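Local coordinates for phosphoribosylaminoimidazole carboxylase (PDB 4JA0), which joins AIR carboxylase and SAICAR synthetase in one chain and so probably catalyses two consecutive steps of de novo purine biosynthesis, at residues Ile99-Arg104 with Asp163-Met168; Pro127-Phe132 with Tyr167-Thr172; Ile175-Glu180 with Arg401-Gln406; Gly109-Arg114 with Phe122-Pro127; Ile70-Ser73 with Ala79-Lys82. One frame throughout, in Å; residues are numbered along the deposited sequence.

Interaction 1: residues Ile99-Arg104 with Asp163-Met168. With SO4 (sulfate ion), chain J.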
# COMPACT_ATOMS: atom_id res chain seq x y z
N ILE A 99 7.51 43.02 -38.47
CA ILE A 99 7.47 43.44 -37.08
C ILE A 99 8.88 43.45 -36.52
O ILE A 99 9.64 42.50 -36.73
CB ILE A 99 6.65 42.49 -36.20
CG1 ILE A 99 5.26 42.27 -36.80
CG2 ILE A 99 6.58 43.01 -34.75
CD1 ILE A 99 4.40 43.52 -36.80
N GLU A 100 9.24 44.52 -35.83
CA GLU A 100 10.43 44.49 -34.99
C GLU A 100 10.06 44.01 -33.59
O GLU A 100 9.23 44.61 -32.91
CB GLU A 100 11.09 45.86 -34.95
CG GLU A 100 11.73 46.26 -36.27
CD GLU A 100 12.29 47.67 -36.25
OE1 GLU A 100 12.17 48.32 -35.19
OE2 GLU A 100 12.84 48.10 -37.29
N TRP A 101 10.67 42.90 -33.17
CA TRP A 101 10.43 42.34 -31.84
C TRP A 101 11.48 42.82 -30.84
O TRP A 101 12.66 42.48 -30.97
CB TRP A 101 10.37 40.81 -31.91
CG TRP A 101 9.35 40.32 -32.87
CD1 TRP A 101 9.46 40.27 -34.23
CD2 TRP A 101 8.02 39.85 -32.56
NE1 TRP A 101 8.29 39.78 -34.78
CE2 TRP A 101 7.40 39.52 -33.78
CE3 TRP A 101 7.32 39.68 -31.37
CZ2 TRP A 101 6.09 39.02 -33.84
CZ3 TRP A 101 6.02 39.18 -31.43
CH2 TRP A 101 5.42 38.86 -32.65
N VAL A 102 11.06 43.63 -29.88
CA VAL A 102 11.98 44.32 -28.98
C VAL A 102 11.85 43.78 -27.55
O VAL A 102 10.74 43.52 -27.08
CB VAL A 102 11.72 45.85 -28.98
CG1 VAL A 102 12.57 46.53 -27.93
CG2 VAL A 102 12.00 46.44 -30.32
N THR A 103 12.98 43.56 -26.89
CA THR A 103 12.99 43.10 -25.48
C THR A 103 13.82 44.04 -24.64
O THR A 103 14.90 44.45 -25.07
CB THR A 103 13.56 41.66 -25.32
OG1 THR A 103 12.97 40.79 -26.29
CG2 THR A 103 13.22 41.11 -23.98
N ARG A 104 13.34 44.36 -23.44
CA ARG A 104 14.05 45.23 -22.51
C ARG A 104 14.19 44.58 -21.15
O ARG A 104 13.26 43.96 -20.67
CB ARG A 104 13.27 46.52 -22.30
CG ARG A 104 12.77 47.13 -23.57
CD ARG A 104 11.95 48.35 -23.26
NE ARG A 104 11.26 48.82 -24.46
CZ ARG A 104 11.80 49.63 -25.36
NH1 ARG A 104 13.04 50.08 -25.20
NH2 ARG A 104 11.09 50.00 -26.42
N ASP A 163 -1.21 32.02 -32.01
CA ASP A 163 -0.24 30.97 -31.76
C ASP A 163 1.13 31.38 -32.28
O ASP A 163 2.14 31.25 -31.59
CB ASP A 163 -0.73 29.64 -32.37
CG ASP A 163 -1.83 28.97 -31.53
OD1 ASP A 163 -1.81 29.15 -30.29
OD2 ASP A 163 -2.74 28.31 -32.11
N GLU A 164 1.16 31.93 -33.48
CA GLU A 164 2.41 32.37 -34.08
C GLU A 164 2.98 33.56 -33.32
O GLU A 164 4.17 33.62 -33.06
CB GLU A 164 2.19 32.71 -35.55
CG GLU A 164 2.01 31.48 -36.43
CD GLU A 164 0.68 30.74 -36.21
OE1 GLU A 164 0.66 29.50 -36.39
OE2 GLU A 164 -0.33 31.40 -35.85
N VAL A 165 2.12 34.48 -32.93
CA VAL A 165 2.56 35.59 -32.10
C VAL A 165 3.03 35.12 -30.72
O VAL A 165 4.02 35.63 -30.20
CB VAL A 165 1.46 36.66 -31.97
CG1 VAL A 165 1.75 37.64 -30.83
CG2 VAL A 165 1.30 37.39 -33.32
N ASP A 166 2.35 34.11 -30.16
CA ASP A 166 2.78 33.54 -28.88
C ASP A 166 4.21 33.01 -29.01
O ASP A 166 5.07 33.36 -28.20
CB ASP A 166 1.85 32.41 -28.41
CG ASP A 166 0.50 32.93 -27.86
OD1 ASP A 166 0.45 34.09 -27.39
OD2 ASP A 166 -0.51 32.17 -27.92
N TYR A 167 4.47 32.24 -30.06
CA TYR A 167 5.80 31.68 -30.28
C TYR A 167 6.89 32.76 -30.39
O TYR A 167 7.97 32.61 -29.80
CB TYR A 167 5.80 30.83 -31.55
CG TYR A 167 7.16 30.31 -31.91
CD1 TYR A 167 7.66 29.19 -31.30
CD2 TYR A 167 7.95 30.97 -32.83
CE1 TYR A 167 8.92 28.70 -31.62
CE2 TYR A 167 9.22 30.51 -33.16
CZ TYR A 167 9.70 29.37 -32.55
OH TYR A 167 10.95 28.87 -32.85
N MET A 168 6.61 33.82 -31.14
CA MET A 168 7.57 34.90 -31.37
C MET A 168 7.81 35.75 -30.11
O MET A 168 8.91 36.26 -29.90
CB MET A 168 7.16 35.76 -32.56
CG MET A 168 7.37 35.06 -33.90
SD MET A 168 6.92 36.05 -35.35
CE MET A 168 5.13 35.92 -35.38
S SO4 J . 14.10 52.45 -28.13
O1 SO4 J . 14.81 53.57 -28.74
O2 SO4 J . 13.79 52.85 -26.76
O3 SO4 J . 12.87 52.16 -28.87
O4 SO4 J . 14.93 51.24 -28.09

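Interaction 2: residues Pro127-Phe132 with Tyr167-Thr172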
# COMPACT_ATOMS: atom_id res chain seq x y z
N PRO A 127 11.54 40.03 -18.69
CA PRO A 127 11.83 41.11 -19.63
C PRO A 127 10.59 41.57 -20.37
O PRO A 127 9.77 40.74 -20.79
CB PRO A 127 12.81 40.45 -20.62
CG PRO A 127 13.42 39.34 -19.86
CD PRO A 127 12.34 38.83 -18.97
N LYS A 128 10.47 42.89 -20.49
CA LYS A 128 9.40 43.52 -21.25
C LYS A 128 9.59 43.17 -22.71
O LYS A 128 10.72 43.21 -23.23
CB LYS A 128 9.50 45.03 -21.09
CG LYS A 128 8.26 45.82 -21.50
CD LYS A 128 7.29 45.94 -20.35
CE LYS A 128 6.05 46.69 -20.77
NZ LYS A 128 5.12 46.82 -19.63
N GLN A 129 8.51 42.83 -23.39
CA GLN A 129 8.61 42.54 -24.81
C GLN A 129 7.53 43.29 -25.59
O GLN A 129 6.34 43.18 -25.29
CB GLN A 129 8.69 41.02 -25.06
CG GLN A 129 7.76 40.39 -26.08
CD GLN A 129 7.96 40.85 -27.51
OE1 GLN A 129 8.77 41.73 -27.81
NE2 GLN A 129 7.20 40.26 -28.41
N GLU A 130 7.96 44.10 -26.56
CA GLU A 130 7.09 44.98 -27.34
C GLU A 130 7.24 44.77 -28.84
O GLU A 130 8.25 44.27 -29.33
CB GLU A 130 7.37 46.44 -27.00
CG GLU A 130 7.17 46.71 -25.54
CD GLU A 130 7.55 48.10 -25.10
OE1 GLU A 130 8.59 48.62 -25.58
OE2 GLU A 130 6.80 48.67 -24.27
N THR A 131 6.21 45.18 -29.57
CA THR A 131 6.22 44.98 -31.01
C THR A 131 6.03 46.28 -31.76
O THR A 131 5.35 47.20 -31.29
CB THR A 131 5.16 43.94 -31.45
OG1 THR A 131 3.96 44.10 -30.68
CG2 THR A 131 5.67 42.58 -31.17
N PHE A 132 6.68 46.35 -32.91
CA PHE A 132 6.65 47.53 -33.75
C PHE A 132 6.48 47.17 -35.20
O PHE A 132 7.09 46.23 -35.71
CB PHE A 132 7.92 48.34 -33.54
CG PHE A 132 8.04 48.89 -32.16
CD1 PHE A 132 8.74 48.20 -31.18
CD2 PHE A 132 7.45 50.09 -31.84
CE1 PHE A 132 8.84 48.71 -29.88
CE2 PHE A 132 7.55 50.59 -30.55
CZ PHE A 132 8.25 49.90 -29.57
N TYR A 167 4.47 32.24 -30.06
CA TYR A 167 5.80 31.68 -30.28
C TYR A 167 6.89 32.76 -30.39
O TYR A 167 7.97 32.61 -29.80
CB TYR A 167 5.80 30.83 -31.55
CG TYR A 167 7.16 30.31 -31.91
CD1 TYR A 167 7.66 29.19 -31.30
CD2 TYR A 167 7.95 30.97 -32.83
CE1 TYR A 167 8.92 28.70 -31.62
CE2 TYR A 167 9.22 30.51 -33.16
CZ TYR A 167 9.70 29.37 -32.55
OH TYR A 167 10.95 28.87 -32.85
N MET A 168 6.61 33.82 -31.14
CA MET A 168 7.57 34.90 -31.37
C MET A 168 7.81 35.75 -30.11
O MET A 168 8.91 36.26 -29.90
CB MET A 168 7.16 35.76 -32.56
CG MET A 168 7.37 35.06 -33.90
SD MET A 168 6.92 36.05 -35.35
CE MET A 168 5.13 35.92 -35.38
N ARG A 169 6.78 35.91 -29.28
CA ARG A 169 6.99 36.60 -28.03
C ARG A 169 7.90 35.76 -27.19
O ARG A 169 8.89 36.24 -26.66
CB ARG A 169 5.70 36.82 -27.26
CG ARG A 169 5.87 37.57 -25.94
CD ARG A 169 4.88 37.11 -24.88
NE ARG A 169 3.59 36.73 -25.47
CZ ARG A 169 3.11 35.48 -25.49
NH1 ARG A 169 3.77 34.50 -24.90
NH2 ARG A 169 1.95 35.23 -26.08
N LYS A 170 7.58 34.48 -27.09
CA LYS A 170 8.36 33.60 -26.25
C LYS A 170 9.78 33.46 -26.78
O LYS A 170 10.74 33.48 -26.00
CB LYS A 170 7.68 32.23 -26.11
CG LYS A 170 6.41 32.24 -25.23
CD LYS A 170 5.92 30.84 -24.99
CE LYS A 170 5.27 30.30 -26.23
NZ LYS A 170 5.04 28.83 -26.20
N ALA A 171 9.93 33.39 -28.10
CA ALA A 171 11.25 33.26 -28.69
C ALA A 171 12.11 34.50 -28.49
O ALA A 171 13.29 34.40 -28.20
CB ALA A 171 11.14 32.96 -30.18
N THR A 172 11.49 35.67 -28.63
CA THR A 172 12.21 36.92 -28.49
C THR A 172 12.74 37.06 -27.07
O THR A 172 13.91 37.40 -26.86
CB THR A 172 11.31 38.14 -28.87
OG1 THR A 172 10.79 37.97 -30.19
CG2 THR A 172 12.08 39.46 -28.80

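Interaction 3: residues Ile175-Glu180 with Arg401-Gln406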
# COMPACT_ATOMS: atom_id res chain seq x y z
N ILE A 175 15.76 34.57 -26.61
CA ILE A 175 16.99 34.99 -27.29
C ILE A 175 17.67 36.10 -26.51
O ILE A 175 18.90 36.12 -26.37
CB ILE A 175 16.68 35.47 -28.72
CG1 ILE A 175 16.38 34.26 -29.60
CG2 ILE A 175 17.82 36.31 -29.29
CD1 ILE A 175 15.67 34.64 -30.87
N PHE A 176 16.86 37.03 -26.00
CA PHE A 176 17.37 38.04 -25.11
C PHE A 176 18.00 37.40 -23.86
O PHE A 176 19.10 37.76 -23.46
CB PHE A 176 16.25 38.98 -24.68
CG PHE A 176 16.71 40.02 -23.72
CD1 PHE A 176 17.20 41.23 -24.17
CD2 PHE A 176 16.75 39.76 -22.35
CE1 PHE A 176 17.65 42.17 -23.27
CE2 PHE A 176 17.21 40.69 -21.45
CZ PHE A 176 17.66 41.90 -21.90
N GLU A 177 17.32 36.43 -23.26
CA GLU A 177 17.81 35.84 -22.03
C GLU A 177 19.15 35.10 -22.23
O GLU A 177 20.07 35.22 -21.41
CB GLU A 177 16.76 34.89 -21.47
CG GLU A 177 15.59 35.60 -20.78
CD GLU A 177 14.44 34.64 -20.48
OE1 GLU A 177 14.38 33.57 -21.13
OE2 GLU A 177 13.61 34.95 -19.59
N ILE A 178 19.26 34.40 -23.36
CA ILE A 178 20.48 33.69 -23.72
C ILE A 178 21.66 34.63 -23.90
O ILE A 178 22.72 34.42 -23.32
CB ILE A 178 20.29 32.92 -25.04
CG1 ILE A 178 19.34 31.75 -24.82
CG2 ILE A 178 21.63 32.46 -25.62
CD1 ILE A 178 18.95 31.06 -26.07
N LEU A 179 21.46 35.67 -24.70
CA LEU A 179 22.49 36.65 -24.98
C LEU A 179 22.80 37.48 -23.74
O LEU A 179 23.95 37.90 -23.55
CB LEU A 179 22.05 37.57 -26.13
CG LEU A 179 21.81 36.82 -27.44
CD1 LEU A 179 21.27 37.78 -28.46
CD2 LEU A 179 23.11 36.20 -27.93
N GLU A 180 21.79 37.70 -22.91
CA GLU A 180 21.96 38.42 -21.67
C GLU A 180 22.96 37.66 -20.84
O GLU A 180 23.87 38.23 -20.22
CB GLU A 180 20.62 38.56 -20.92
CG GLU A 180 20.72 39.40 -19.65
CD GLU A 180 19.43 39.51 -18.82
OE1 GLU A 180 19.30 40.54 -18.10
OE2 GLU A 180 18.55 38.61 -18.87
N ARG A 401 19.81 25.53 -23.71
CA ARG A 401 19.15 24.36 -24.31
C ARG A 401 17.98 23.82 -23.51
O ARG A 401 17.05 23.27 -24.08
CB ARG A 401 20.15 23.22 -24.57
CG ARG A 401 21.18 23.56 -25.64
CD ARG A 401 21.70 22.30 -26.32
NE ARG A 401 23.10 22.44 -26.73
CZ ARG A 401 23.75 21.58 -27.52
NH1 ARG A 401 23.14 20.51 -28.00
NH2 ARG A 401 25.02 21.81 -27.84
N LEU A 402 18.04 23.98 -22.19
CA LEU A 402 16.93 23.63 -21.33
C LEU A 402 15.74 24.55 -21.62
O LEU A 402 14.61 24.09 -21.74
CB LEU A 402 17.34 23.73 -19.87
CG LEU A 402 18.31 22.66 -19.33
CD1 LEU A 402 18.85 23.05 -17.97
CD2 LEU A 402 17.67 21.28 -19.26
N ARG A 403 16.00 25.85 -21.76
CA ARG A 403 14.91 26.79 -22.03
C ARG A 403 14.34 26.59 -23.41
O ARG A 403 13.14 26.74 -23.62
CB ARG A 403 15.38 28.22 -21.87
CG ARG A 403 15.98 28.51 -20.54
CD ARG A 403 15.72 29.95 -20.12
NE ARG A 403 14.66 30.02 -19.12
CZ ARG A 403 14.36 31.11 -18.43
NH1 ARG A 403 15.05 32.22 -18.62
NH2 ARG A 403 13.38 31.10 -17.54
N SER A 404 15.21 26.23 -24.34
CA SER A 404 14.78 26.01 -25.70
C SER A 404 13.88 24.78 -25.76
O SER A 404 12.87 24.74 -26.48
CB SER A 404 16.01 25.84 -26.60
OG SER A 404 15.65 25.57 -27.94
N LYS A 405 14.21 23.78 -24.96
CA LYS A 405 13.42 22.58 -24.93
C LYS A 405 11.99 22.86 -24.41
O LYS A 405 11.01 22.31 -24.93
CB LYS A 405 14.12 21.54 -24.06
CG LYS A 405 13.43 20.19 -24.02
CD LYS A 405 13.48 19.58 -22.62
CE LYS A 405 12.66 18.31 -22.58
NZ LYS A 405 13.13 17.37 -23.63
N GLN A 406 11.88 23.73 -23.42
CA GLN A 406 10.58 24.10 -22.87
C GLN A 406 9.73 24.79 -23.91
O GLN A 406 8.54 24.51 -24.05
CB GLN A 406 10.75 25.00 -21.65
CG GLN A 406 11.36 24.24 -20.48
CD GLN A 406 11.48 25.04 -19.20
OE1 GLN A 406 11.46 26.29 -19.20
NE2 GLN A 406 11.59 24.32 -18.07

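Interaction 4: residues Gly109-Arg114 with Phe122-Pro127. With SO4 (sulfate ion), chain J.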
# COMPACT_ATOMS: atom_id res chain seq x y z
N GLY A 109 15.96 54.58 -23.25
CA GLY A 109 15.64 54.89 -24.63
C GLY A 109 14.28 55.52 -24.85
O GLY A 109 13.79 56.32 -24.05
N SER A 110 13.65 55.14 -25.95
CA SER A 110 12.37 55.71 -26.31
C SER A 110 11.26 55.28 -25.35
O SER A 110 10.21 55.93 -25.30
CB SER A 110 12.00 55.31 -27.74
OG SER A 110 11.23 54.11 -27.76
N PHE A 111 11.49 54.22 -24.58
CA PHE A 111 10.48 53.70 -23.64
C PHE A 111 10.14 54.74 -22.58
O PHE A 111 8.99 54.85 -22.15
CB PHE A 111 10.95 52.41 -22.97
CG PHE A 111 9.92 51.77 -22.07
CD1 PHE A 111 9.15 50.70 -22.53
CD2 PHE A 111 9.74 52.21 -20.76
CE1 PHE A 111 8.22 50.10 -21.71
CE2 PHE A 111 8.79 51.61 -19.93
CZ PHE A 111 8.03 50.55 -20.41
N LEU A 112 11.17 55.48 -22.15
CA LEU A 112 11.03 56.49 -21.11
C LEU A 112 10.09 57.60 -21.57
O LEU A 112 9.25 58.10 -20.81
CB LEU A 112 12.41 57.06 -20.73
CG LEU A 112 13.45 56.08 -20.16
CD1 LEU A 112 14.78 56.77 -19.88
CD2 LEU A 112 12.91 55.39 -18.89
N LYS A 113 10.21 57.97 -22.85
CA LYS A 113 9.36 59.01 -23.41
C LYS A 113 7.93 58.49 -23.51
O LYS A 113 6.99 59.19 -23.15
CB LYS A 113 9.88 59.47 -24.78
N ARG A 114 7.76 57.25 -23.94
CA ARG A 114 6.42 56.71 -24.10
C ARG A 114 5.75 56.43 -22.75
O ARG A 114 4.53 56.37 -22.68
CB ARG A 114 6.43 55.45 -24.98
N PHE A 122 14.70 51.20 -14.38
CA PHE A 122 13.61 50.38 -13.84
C PHE A 122 13.63 49.01 -14.46
O PHE A 122 13.54 48.88 -15.69
CB PHE A 122 12.26 51.03 -14.09
CG PHE A 122 11.09 50.19 -13.65
CD1 PHE A 122 10.51 50.38 -12.40
CD2 PHE A 122 10.55 49.22 -14.48
CE1 PHE A 122 9.42 49.61 -11.98
CE2 PHE A 122 9.47 48.44 -14.07
CZ PHE A 122 8.90 48.65 -12.82
N ARG A 123 13.68 47.98 -13.62
CA ARG A 123 13.95 46.62 -14.08
C ARG A 123 12.69 45.82 -14.45
O ARG A 123 11.70 45.80 -13.73
CB ARG A 123 14.80 45.86 -13.05
CG ARG A 123 16.17 46.49 -12.84
CD ARG A 123 17.12 45.58 -12.10
NE ARG A 123 17.60 44.51 -12.98
CZ ARG A 123 18.63 44.62 -13.80
NH1 ARG A 123 19.33 45.75 -13.86
NH2 ARG A 123 18.98 43.59 -14.56
N PHE A 124 12.75 45.18 -15.61
CA PHE A 124 11.62 44.45 -16.12
C PHE A 124 11.77 42.97 -15.84
O PHE A 124 12.61 42.28 -16.42
CB PHE A 124 11.46 44.68 -17.61
CG PHE A 124 11.08 46.07 -17.95
CD1 PHE A 124 11.84 46.82 -18.82
CD2 PHE A 124 9.93 46.63 -17.39
CE1 PHE A 124 11.47 48.11 -19.14
CE2 PHE A 124 9.55 47.93 -17.70
CZ PHE A 124 10.32 48.67 -18.58
N THR A 125 10.92 42.50 -14.96
CA THR A 125 10.97 41.12 -14.57
C THR A 125 9.60 40.48 -14.69
O THR A 125 8.71 40.76 -13.88
CB THR A 125 11.47 40.99 -13.13
OG1 THR A 125 12.84 41.40 -13.02
CG2 THR A 125 11.42 39.62 -12.82
N PRO A 126 9.39 39.63 -15.71
CA PRO A 126 10.32 39.16 -16.73
C PRO A 126 10.61 40.27 -17.75
O PRO A 126 10.01 41.35 -17.65
CB PRO A 126 9.55 38.00 -17.37
CG PRO A 126 8.19 38.34 -17.23
CD PRO A 126 8.06 39.05 -15.92
N PRO A 127 11.54 40.03 -18.69
CA PRO A 127 11.83 41.11 -19.63
C PRO A 127 10.59 41.57 -20.37
O PRO A 127 9.77 40.74 -20.79
CB PRO A 127 12.81 40.45 -20.62
CG PRO A 127 13.42 39.34 -19.86
CD PRO A 127 12.34 38.83 -18.97
S SO4 J . 14.10 52.45 -28.13
O1 SO4 J . 14.81 53.57 -28.74
O2 SO4 J . 13.79 52.85 -26.76
O3 SO4 J . 12.87 52.16 -28.87
O4 SO4 J . 14.93 51.24 -28.09

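Interaction 5: residues Ile70-Ser73 with Ala79-Lys82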
# COMPACT_ATOMS: atom_id res chain seq x y z
N ILE A 70 25.93 31.32 -31.69
CA ILE A 70 25.59 31.06 -30.31
C ILE A 70 24.14 30.59 -30.22
O ILE A 70 23.83 29.64 -29.47
CB ILE A 70 25.76 32.31 -29.45
CG1 ILE A 70 27.23 32.76 -29.45
CG2 ILE A 70 25.20 32.10 -28.04
CD1 ILE A 70 27.48 34.02 -28.64
N LEU A 71 23.27 31.19 -31.03
CA LEU A 71 21.84 30.87 -30.93
C LEU A 71 21.49 29.54 -31.56
O LEU A 71 20.55 28.87 -31.12
CB LEU A 71 20.99 32.00 -31.52
CG LEU A 71 20.97 33.25 -30.65
CD1 LEU A 71 20.23 34.40 -31.34
CD2 LEU A 71 20.35 32.93 -29.29
N LYS A 72 22.23 29.16 -32.60
CA LYS A 72 22.03 27.88 -33.25
C LYS A 72 22.42 26.78 -32.27
O LYS A 72 21.75 25.74 -32.17
CB LYS A 72 22.89 27.78 -34.50
CG LYS A 72 22.33 28.48 -35.72
CD LYS A 72 22.46 27.61 -36.96
CE LYS A 72 23.52 28.14 -37.92
NZ LYS A 72 23.63 27.26 -39.12
N SER A 73 23.47 27.04 -31.52
CA SER A 73 24.02 26.06 -30.61
C SER A 73 23.09 25.86 -29.41
O SER A 73 23.13 24.83 -28.75
CB SER A 73 25.43 26.50 -30.18
OG SER A 73 26.28 25.40 -29.88
N ALA A 79 17.62 31.53 -39.89
CA ALA A 79 17.79 31.50 -41.33
C ALA A 79 19.29 31.45 -41.64
O ALA A 79 19.70 31.23 -42.78
CB ALA A 79 17.15 32.72 -41.97
N PHE A 80 20.12 31.65 -40.61
CA PHE A 80 21.55 31.79 -40.84
C PHE A 80 22.23 30.45 -41.11
O PHE A 80 22.07 29.48 -40.35
CB PHE A 80 22.22 32.47 -39.65
CG PHE A 80 23.70 32.60 -39.79
CD1 PHE A 80 24.54 31.73 -39.13
CD2 PHE A 80 24.25 33.58 -40.60
CE1 PHE A 80 25.93 31.84 -39.26
CE2 PHE A 80 25.63 33.70 -40.73
CZ PHE A 80 26.47 32.83 -40.07
N VAL A 81 23.03 30.41 -42.18
CA VAL A 81 23.72 29.19 -42.57
C VAL A 81 25.23 29.26 -42.31
O VAL A 81 25.77 28.51 -41.51
CB VAL A 81 23.54 28.88 -44.06
CG1 VAL A 81 24.25 27.58 -44.40
CG2 VAL A 81 22.06 28.81 -44.43
N LYS A 82 25.89 30.18 -43.00
CA LYS A 82 27.33 30.37 -42.87
C LYS A 82 27.77 31.69 -43.49
O LYS A 82 27.09 32.25 -44.36
CB LYS A 82 28.08 29.22 -43.54
CG LYS A 82 27.85 29.13 -45.05
CD LYS A 82 28.66 28.02 -45.70
CE LYS A 82 28.34 27.91 -47.19
NZ LYS A 82 29.13 26.85 -47.88

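Interaction 1: residues Ile99-Arg104 with Asp163-Met168
W101 and M168 form a Met-aromatic contact where helix 162-183 lies against the antiparallel sheet that includes strand 100-104, a buried joint within the SAICAR synthetase part of the chain. The indole projects from the strand toward the helix, and M168 crosses it at about a right angle. Its CB sits over the six-membered ring in a CH-pi contact, 3.6 Å from the centroid and only 14° off the ring normal, while SD approaches more obliquely and comes 3.4 Å from W101 CZ2. The last torsion of M168 explains the grip: a bend at chi3 (-78°) folds M168 CE back toward the indole, 3.6 Å from W101 CZ2. I99 CG2 covers the opposite face of the same ring, so the indole is held between I99 of its own segment and the helix, and F197 adds an edge-to-face partner. V165 CG1 lies farther off, 4.3 Å from W101 CH2. Replacing W101 by an alanine removes the plate on which M168 rests, and would probably open a gap between sheet and helix and let the thioether turn. At the far end of the strand R104 is extended from CG to NE; E130 pairs with its NE, V102 CG1 lies over one guanidinium face, and at its edge R104 NH1 donates a hydrogen bond of 3.3 Å to O2 of a sulfate ion.

Interaction 2: residues Pro127-Phe132 with Tyr167-Thr172
The carbonyl oxygen of M168 is gripped twice by T172, the helix residue that also reaches across to Q129: the backbone N of T172 lies 2.9 Å from M168 O, and T172 OG1 donates to the same M168 O at 2.6 Å. The two donors arrive from opposite faces of the carbonyl plane, the hydroxyl tilted 23° out of it. With chi1 at -55° OG1 folds back on its own helix, and CG2 is left to face the strand, where it meets the amide end of Q129 as well as W101 and T103 of the adjoining strand. The closest meeting of the two segments is aliphatic, Q129 CG against R169 CG at 3.4 Å. Q129 reaches toward the helix with its chain bent at chi2, and the two side chains cross at about a right angle. R169 starts with CG anti to its N (chi1 -179°), which lays that methylene against the glutamine; farther out, its guanidinium forms salt bridges with D166 and E145. The chemistry thus divides within single side chains: in R169 the methylene touches and the guanidinium pairs farther out, while in T172 the methyl faces the strand and the hydroxyl its own helix, without a hydrogen bond between the two segments.

Interaction 3: residues Ile175-Glu180 with Arg401-Gln406
A single salt bridge at the surface, E177 with R403, ties helix 162-183 of the SAICAR synthetase part to helix 396-420, whose residues here belong to the AIR carboxylase part of the sequence. It thus links segments more than 220 residues apart along the chain. R403 NH1 stands 2.9 Å from E177 OE1 and 3.2 Å from E177 OE2, so one nitrogen faces both carboxylate oxygens. Carboxylate and guanidinium planes are nearly parallel, 11° apart, yet OE1 meets the guanidinium obliquely; this is not the flat, two-nitrogen fork often seen between such groups. The acid stretches out beyond CG, whereas the arginine needs bends at chi2 and chi3 (103°) to bring NH1 across, and the two side chains meet at about a right angle. The stronger partner of the guanidinium is E318 of the fourth subunit, which pairs with NH2. R403 thus answers two carboxylates, one in its own chain and one across the subunit interface. Behind the bridge, I178 packs on L71 and A74 of helix 57-74 and I175 on I195 of strand 188-200; on the other side L402 buries itself against L385 and A388 of helix 380-391.

Interaction 4: residues Gly109-Arg114 with Phe122-Pro127
With CG anti to the backbone N (chi1 -176°), F111 swings its ring off helix 110-114 toward F124, whose own CG lies anti to the carbonyl carbon (chi1 -67°) and brings its ring from the opposite direction. The result is a T-shaped, edge-to-face pair: the edge of F124 points at the face of F111, with centroids 5.1 Å apart and planes at 66°. CZ of F124 does the touching, 3.5 Å from F111 CZ and 3.6 Å from F111 CE2. Within the second segment, F122 O lies 4.0 Å above the F124 ring, over its centre. An alanine in place of F111 takes away the aromatic face, and would probably leave the edge of F124 without its aromatic partner and open a gap beside it. Just before F111 in the chain, the N-terminal turn of the helix holds a sulfate ion, with S110 OG donating to sulfate O3 at 2.8 Å and F111 N making only a weak bond to O2. G109 has a positive phi, which favours glycine, and a CB there would collide with the sulfate. Although probably from the crystallisation liquor, the ion, bound by S110 and R104, may occupy a phosphate site, as in related SAICAR synthetases. Around the pair, F111 also packs on K128 and E130 of strand 123-132 and both rings on R104 of strand 100-104, while P127 leads on to I173 and E177 of helix 162-183.

Interaction 5: residues Ile70-Ser73 with Ala79-Lys82
Where helix 57-74 gives way to strand 80-83, K72 near the helix end reaches over to F80 and V81 at a classic beta bulge, in which V81 and K82 both face L90 of the neighbouring antiparallel strand. The ammonium nitrogen settles between two successive carbonyls, with K72 NZ 3.0 Å from F80 O and 3.4 Å from V81 O; both hydrogen bonds are weak. Bends at chi2 and chi3 (-108°) carry the chain across to them. The hydrocarbon part of the lysine also takes part: K72 CE lies near the plane of the F80 ring, at its edge, 3.9 Å from F80 CD1, so the approach is not a cation-pi contact over the face. F80 leaves its strand on the side of the helix, with CG anti to N (chi1 177°), and K82 N stands 4.0 Å above one face of the F80 ring. F89 completes the surroundings as an edge-to-face partner of F80. Chemically the contact joins a buried aromatic to an exposed lysine: CE lies at the ring edge, while the positive charge is shared between carbonyl oxygens. Both acceptors are neutral and both bonds weak, which probably means that the charge is held only loosely here.

Interactions 1 and 2 form one buried to partly buried joint, centres about 3 Å apart, in which helix 162-183 meets neighbouring strands 100-104 and 123-132; sulfur, aromatic and aliphatic carbon dominate there. Interaction 4, nested within the chain loop that interaction 1 closes, sets a buried aromatic pair beside the same sheet and shares the sulfate with interaction 1. Farther along the same helix, interaction 3 changes character: a surface salt bridge connects helices from the two enzyme families. Interaction 5, partly buried, relies on weak lysine bonds to carbonyls; it touches interaction 3 through L71 and S73 but stays clear of interactions 1, 2 and 4. Apolar contacts prevail where the residues are buried, charge where they meet solvent or another subunit.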